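Local atomic coordinates of 3-oxoacyl-[acyl-carrier-protein] synthase 3 (Micrococcus luteus NCTC 2665, PDB entry 4EWP), a protein that probably catalyses the condensation of acetyl-CoA with malonyl-ACP that initiates fatty acid synthesis, working as a homodimer of the thiolase-like superfamily. Residues A124-C127 against Y128-Q132; W249-A252 against K253-R256. All coordinates share one frame; numbering follows the deposited sequence.

In the fold
Both contacts are short-range packing within single helices of the thiolase-like fold, interaction 1 coming first along the chain. Residues 124-132 begin helix 125-138, after Cys123, the predicted active-site cysteine; residues 249-256 lie within helix 240-262. Their centres are about 17 Å apart and their nearest atoms about 8 Å. The two helices flank the same five-stranded sheet: side chains of Ala124, Tyr128 and Val130 in interaction 1 and of Met251 and Val254 in interaction 2 all rest on strand 341-348. The sheet lies between the helix following Cys123 and one whose Met251 side chain is about 8 Å from that of predicted active-site His275. Interaction 1 is buried and reaches the second subunit; interaction 2 is partly buried.

Interaction 1: residues A124-C127 against Y128-Q132; sequences AGYC and YGVAQ
Val130 lays its CG2 methyl over one face of the Tyr126 ring, one helical turn apart, a CH-pi contact in which CG2 stands 3.9 Å from the ring centroid. The methyl is offset toward the phenol end, with CG2 3.7 Å from CZ of Tyr126. A chi1 of 157° swings the Tyr126 ring to the side of its carbonyl carbon, roughly opposite N, and so toward Val130. Its hydroxyl is hydrogen-bonded to Gln333. With the ring cut back to an alanine here, the CG2 methyl of Val130 is likely to lose its aromatic face and Gln333 its phenol partner.

The Tyr128 ring is set differently: its CD1 lies 4.0 Å from Ala124 CB and 3.5 Å from Ala124 O, which approaches the ring obliquely. Along the backbone, four successive i to i+4 bonds run through the first turns, from Tyr128 N to Ala124 O (2.9 Å, 158°) through Ala131 N to Cys127 O.

Tyr126 packs on Ile312, Pro313 and Met316 of helix 311-322, and Cys127 on Ile312, while strand 341-348 packs on Ala124, Tyr128 and Val130. Tyr128 OH bonds Gly191 O of its own chain and Ala116 N of the second subunit, and Trp190 of its own chain meets the ring edge-to-face.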
ATOM      1  N   ALA A 124      -9.649  -2.787  -7.078  1.00 12.81           N
ATOM      2  CA  ALA A 124     -10.379  -3.097  -5.853  1.00 13.93           C
ATOM      3  C   ALA A 124      -9.900  -2.186  -4.726  1.00 15.62           C
ATOM      4  O   ALA A 124     -10.363  -2.293  -3.593  1.00 19.56           O
ATOM      5  CB  ALA A 124     -10.221  -4.567  -5.465  1.00 11.82           C
ATOM      6  N   GLY A 125      -8.983  -1.278  -5.054  1.00 17.24           N
ATOM      7  CA  GLY A 125      -8.285  -0.477  -4.056  1.00 16.65           C
ATOM      8  C   GLY A 125      -9.159   0.362  -3.134  1.00 20.11           C
ATOM      9  O   GLY A 125      -8.874   0.495  -1.935  1.00 19.24           O
ATOM     10  N   TYR A 126     -10.215   0.956  -3.674  1.00 19.21           N
ATOM     11  CA  TYR A 126     -11.112   1.734  -2.831  1.00 16.68           C
ATOM     12  C   TYR A 126     -11.874   0.838  -1.854  1.00 16.10           C
ATOM     13  O   TYR A 126     -11.997   1.174  -0.681  1.00 17.11           O
ATOM     14  CB  TYR A 126     -12.063   2.560  -3.676  1.00 12.83           C
ATOM     15  CG  TYR A 126     -13.331   2.961  -2.965  1.00 12.35           C
ATOM     16  CD1 TYR A 126     -14.470   2.185  -3.070  1.00 14.42           C
ATOM     17  CD2 TYR A 126     -13.387   4.120  -2.205  1.00 12.38           C
ATOM     18  CE1 TYR A 126     -15.637   2.539  -2.442  1.00 17.59           C
ATOM     19  CE2 TYR A 126     -14.550   4.493  -1.571  1.00 16.59           C
ATOM     20  CZ  TYR A 126     -15.679   3.697  -1.704  1.00 17.53           C
ATOM     21  OH  TYR A 126     -16.850   4.032  -1.071  1.00 20.30           O
ATOM     22  N   CYS A 127     -12.359  -0.312  -2.320  1.00 15.82           N
ATOM     23  CA  CYS A 127     -13.054  -1.253  -1.427  1.00 14.79           C
ATOM     24  C   CYS A 127     -12.121  -1.866  -0.373  1.00 15.93           C
ATOM     25  O   CYS A 127     -12.558  -2.163   0.743  1.00 14.17           O
ATOM     26  CB  CYS A 127     -13.776  -2.351  -2.220  1.00 11.90           C
ATOM     27  SG  CYS A 127     -15.297  -1.762  -3.032  1.00 23.22           S
ATOM     28  N   TYR A 128     -10.849  -2.060  -0.727  1.00 17.27           N
ATOM     29  CA  TYR A 128      -9.828  -2.490   0.239  1.00 17.59           C
ATOM     30  C   TYR A 128      -9.627  -1.357   1.244  1.00 18.02           C
ATOM     31  O   TYR A 128      -9.511  -1.592   2.438  1.00 17.26           O
ATOM     32  CB  TYR A 128      -8.483  -2.823  -0.453  1.00 12.91           C
ATOM     33  CG  TYR A 128      -8.261  -4.289  -0.779  1.00 15.34           C
ATOM     34  CD1 TYR A 128      -9.100  -4.969  -1.674  1.00 18.34           C
ATOM     35  CD2 TYR A 128      -7.201  -4.997  -0.209  1.00 14.21           C
ATOM     36  CE1 TYR A 128      -8.897  -6.326  -1.981  1.00 15.84           C
ATOM     37  CE2 TYR A 128      -6.991  -6.351  -0.498  1.00 15.49           C
ATOM     38  CZ  TYR A 128      -7.833  -7.009  -1.383  1.00 18.97           C
ATOM     39  OH  TYR A 128      -7.615  -8.342  -1.665  1.00 18.29           O
ATOM     40  N   GLY A 129      -9.593  -0.120   0.744  1.00 18.32           N
ATOM     41  CA  GLY A 129      -9.458   1.046   1.602  1.00 14.83           C
ATOM     42  C   GLY A 129     -10.599   1.120   2.604  1.00 16.84           C
ATOM     43  O   GLY A 129     -10.395   1.407   3.777  1.00 18.35           O
ATOM     44  N   VAL A 130     -11.815   0.841   2.144  1.00 19.12           N
ATOM     45  CA  VAL A 130     -12.977   0.937   3.016  1.00 16.81           C
ATOM     46  C   VAL A 130     -12.931  -0.165   4.074  1.00 16.55           C
ATOM     47  O   VAL A 130     -13.239   0.084   5.231  1.00 16.89           O
ATOM     48  CB  VAL A 130     -14.297   0.916   2.206  1.00 13.97           C
ATOM     49  CG1 VAL A 130     -15.509   0.703   3.116  1.00 12.42           C
ATOM     50  CG2 VAL A 130     -14.437   2.225   1.399  1.00 11.89           C
ATOM     51  N   ALA A 131     -12.514  -1.369   3.679  1.00 16.15           N
ATOM     52  CA  ALA A 131     -12.382  -2.475   4.628  1.00 16.39           C
ATOM     53  C   ALA A 131     -11.413  -2.061   5.731  1.00 20.55           C
ATOM     54  O   ALA A 131     -11.674  -2.261   6.925  1.00 19.25           O
ATOM     55  CB  ALA A 131     -11.882  -3.728   3.925  1.00 14.92           C
ATOM     56  N   GLN A 132     -10.298  -1.457   5.325  1.00 20.99           N
ATOM     57  CA  GLN A 132      -9.276  -1.040   6.277  1.00 22.80           C
ATOM     58  C   GLN A 132      -9.797   0.070   7.190  1.00 20.52           C
ATOM     59  O   GLN A 132      -9.714  -0.025   8.409  1.00 19.55           O
ATOM     60  CB  GLN A 132      -8.015  -0.594   5.532  1.00 19.12           C
ATOM     61  CG  GLN A 132      -7.237  -1.732   4.895  1.00 16.96           C
ATOM     62  CD  GLN A 132      -6.192  -1.229   3.930  1.00 18.68           C
ATOM     63  OE1 GLN A 132      -5.366  -0.391   4.284  1.00 22.58           O
ATOM     64  NE2 GLN A 132      -6.226  -1.725   2.707  1.00 15.33           N
TER

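Interaction 2: residues W249-A252 against K253-R256; sequences WSMA and KVAR
Lys253 runs back past the carbonyl oxygen of Trp249, and its aliphatic chain can be followed atom by atom. CB lies 3.4 Å from Ser250 O. A chi1 of -51° sets CG anti to the carbonyl carbon, which turns the chain back toward the preceding turn and puts CG 3.5 Å from Trp249 O. From there the chain is extended, so that CD and then CE continue past the same carbonyl, CE at 3.6 Å from Trp249 O, before NZ leads away from the helix.

Arg256 bends instead: a turn at chi3 (-68°) brings its guanidinium back above Ala252, whose O lies over one face of the group, toward its rim. That oxygen already accepts the backbone bond from Arg256 N at 3.0 Å. Met251 and Val254 lie side by side, CE meeting CG2 at 3.6 Å, on the buried side: Met251 packs on Phe336 and Tyr342, Val254 on Ile334, Tyr342 and Ala344, all of strands 330-337 and 341-348.

Ser250 O accepts two weak bonds, from Lys253 N and Val254 N, while Ala255 N to Met251 O is short and straight at 2.8 Å and 166°. The chemistry is thus that of an amphipathic helix: methyls and thioether meet the sheet, while exposed Lys253 and Arg256 lay methylenes against backbone carbonyl oxygens, the ammonium leading away and the guanidinium staying folded over Ala252 O.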
ATOM      1  N   TRP A 249     -19.288 -13.435 -13.604  1.00 32.70           N
ATOM      2  CA  TRP A 249     -19.785 -14.678 -13.018  1.00 34.79           C
ATOM      3  C   TRP A 249     -19.123 -15.038 -11.688  1.00 40.40           C
ATOM      4  O   TRP A 249     -19.726 -15.722 -10.860  1.00 45.94           O
ATOM      5  CB  TRP A 249     -19.641 -15.816 -14.027  1.00 40.30           C
ATOM      6  CG  TRP A 249     -20.069 -15.364 -15.391  1.00 41.13           C
ATOM      7  CD1 TRP A 249     -19.260 -15.053 -16.444  1.00 43.21           C
ATOM      8  CD2 TRP A 249     -21.401 -15.103 -15.821  1.00 37.02           C
ATOM      9  NE1 TRP A 249     -20.008 -14.640 -17.514  1.00 40.94           N
ATOM     10  CE2 TRP A 249     -21.330 -14.658 -17.157  1.00 40.19           C
ATOM     11  CE3 TRP A 249     -22.654 -15.211 -15.213  1.00 38.07           C
ATOM     12  CZ2 TRP A 249     -22.459 -14.322 -17.896  1.00 41.61           C
ATOM     13  CZ3 TRP A 249     -23.772 -14.882 -15.947  1.00 42.36           C
ATOM     14  CH2 TRP A 249     -23.667 -14.442 -17.276  1.00 42.55           C
ATOM     15  N   SER A 250     -17.896 -14.569 -11.468  1.00 31.81           N
ATOM     16  CA  SER A 250     -17.253 -14.782 -10.178  1.00 26.98           C
ATOM     17  C   SER A 250     -17.639 -13.701  -9.165  1.00 26.10           C
ATOM     18  O   SER A 250     -18.008 -13.997  -8.026  1.00 25.13           O
ATOM     19  CB  SER A 250     -15.734 -14.861 -10.339  1.00 28.69           C
ATOM     20  OG  SER A 250     -15.366 -16.138 -10.827  1.00 30.90           O
ATOM     21  N   MET A 251     -17.559 -12.447  -9.589  1.00 22.64           N
ATOM     22  CA  MET A 251     -17.928 -11.344  -8.730  1.00 20.63           C
ATOM     23  C   MET A 251     -19.408 -11.366  -8.349  1.00 21.42           C
ATOM     24  O   MET A 251     -19.782 -10.872  -7.296  1.00 27.89           O
ATOM     25  CB  MET A 251     -17.529 -10.014  -9.361  1.00 20.86           C
ATOM     26  CG  MET A 251     -16.006  -9.840  -9.462  1.00 26.42           C
ATOM     27  SD  MET A 251     -15.117  -9.943  -7.880  1.00 29.44           S
ATOM     28  CE  MET A 251     -14.599 -11.659  -7.813  1.00 19.35           C
ATOM     29  N   ALA A 252     -20.253 -11.957  -9.180  1.00 24.86           N
ATOM     30  CA  ALA A 252     -21.658 -12.027  -8.811  1.00 24.63           C
ATOM     31  C   ALA A 252     -21.809 -12.855  -7.535  1.00 23.90           C
ATOM     32  O   ALA A 252     -22.661 -12.572  -6.704  1.00 29.02           O
ATOM     33  CB  ALA A 252     -22.508 -12.579  -9.942  1.00 23.73           C
ATOM     34  N   LYS A 253     -20.958 -13.856  -7.359  1.00 27.72           N
ATOM     35  CA  LYS A 253     -21.007 -14.683  -6.153  1.00 31.28           C
ATOM     36  C   LYS A 253     -20.524 -13.871  -4.959  1.00 30.83           C
ATOM     37  O   LYS A 253     -21.074 -13.976  -3.862  1.00 30.73           O
ATOM     38  CB  LYS A 253     -20.155 -15.944  -6.317  1.00 34.80           C
ATOM     39  CG  LYS A 253     -20.466 -16.721  -7.593  1.00 46.85           C
ATOM     40  CD  LYS A 253     -19.710 -18.045  -7.658  1.00 51.98           C
ATOM     41  CE  LYS A 253     -19.971 -18.759  -8.974  1.00 53.48           C
ATOM     42  NZ  LYS A 253     -19.398 -20.129  -8.968  1.00 55.11           N
ATOM     43  N   VAL A 254     -19.494 -13.056  -5.182  1.00 26.42           N
ATOM     44  CA  VAL A 254     -18.987 -12.175  -4.139  1.00 26.40           C
ATOM     45  C   VAL A 254     -20.096 -11.196  -3.711  1.00 26.96           C
ATOM     46  O   VAL A 254     -20.360 -11.005  -2.519  1.00 22.25           O
ATOM     47  CB  VAL A 254     -17.730 -11.401  -4.614  1.00 23.60           C
ATOM     48  CG1 VAL A 254     -17.277 -10.371  -3.563  1.00 18.20           C
ATOM     49  CG2 VAL A 254     -16.594 -12.373  -4.955  1.00 24.91           C
ATOM     50  N   ALA A 255     -20.761 -10.594  -4.685  1.00 25.12           N
ATOM     51  CA  ALA A 255     -21.830  -9.649  -4.368  1.00 28.45           C
ATOM     52  C   ALA A 255     -22.952 -10.308  -3.556  1.00 26.53           C
ATOM     53  O   ALA A 255     -23.441  -9.748  -2.572  1.00 27.85           O
ATOM     54  CB  ALA A 255     -22.379  -9.021  -5.641  1.00 31.57           C
ATOM     55  N   ARG A 256     -23.368 -11.499  -3.961  1.00 22.15           N
ATOM     56  CA  ARG A 256     -24.418 -12.191  -3.218  1.00 28.63           C
ATOM     57  C   ARG A 256     -23.916 -12.519  -1.815  1.00 31.75           C
ATOM     58  O   ARG A 256     -24.658 -12.427  -0.835  1.00 31.18           O
ATOM     59  CB  ARG A 256     -24.913 -13.446  -3.951  1.00 30.89           C
ATOM     60  CG  ARG A 256     -25.796 -13.118  -5.173  1.00 38.87           C
ATOM     61  CD  ARG A 256     -26.382 -14.369  -5.852  1.00 41.06           C
ATOM     62  NE  ARG A 256     -25.340 -15.174  -6.488  1.00 45.56           N
ATOM     63  CZ  ARG A 256     -25.180 -15.309  -7.804  1.00 46.29           C
ATOM     64  NH1 ARG A 256     -26.016 -14.707  -8.653  1.00 44.44           N
ATOM     65  NH2 ARG A 256     -24.188 -16.062  -8.267  1.00 43.31           N
TER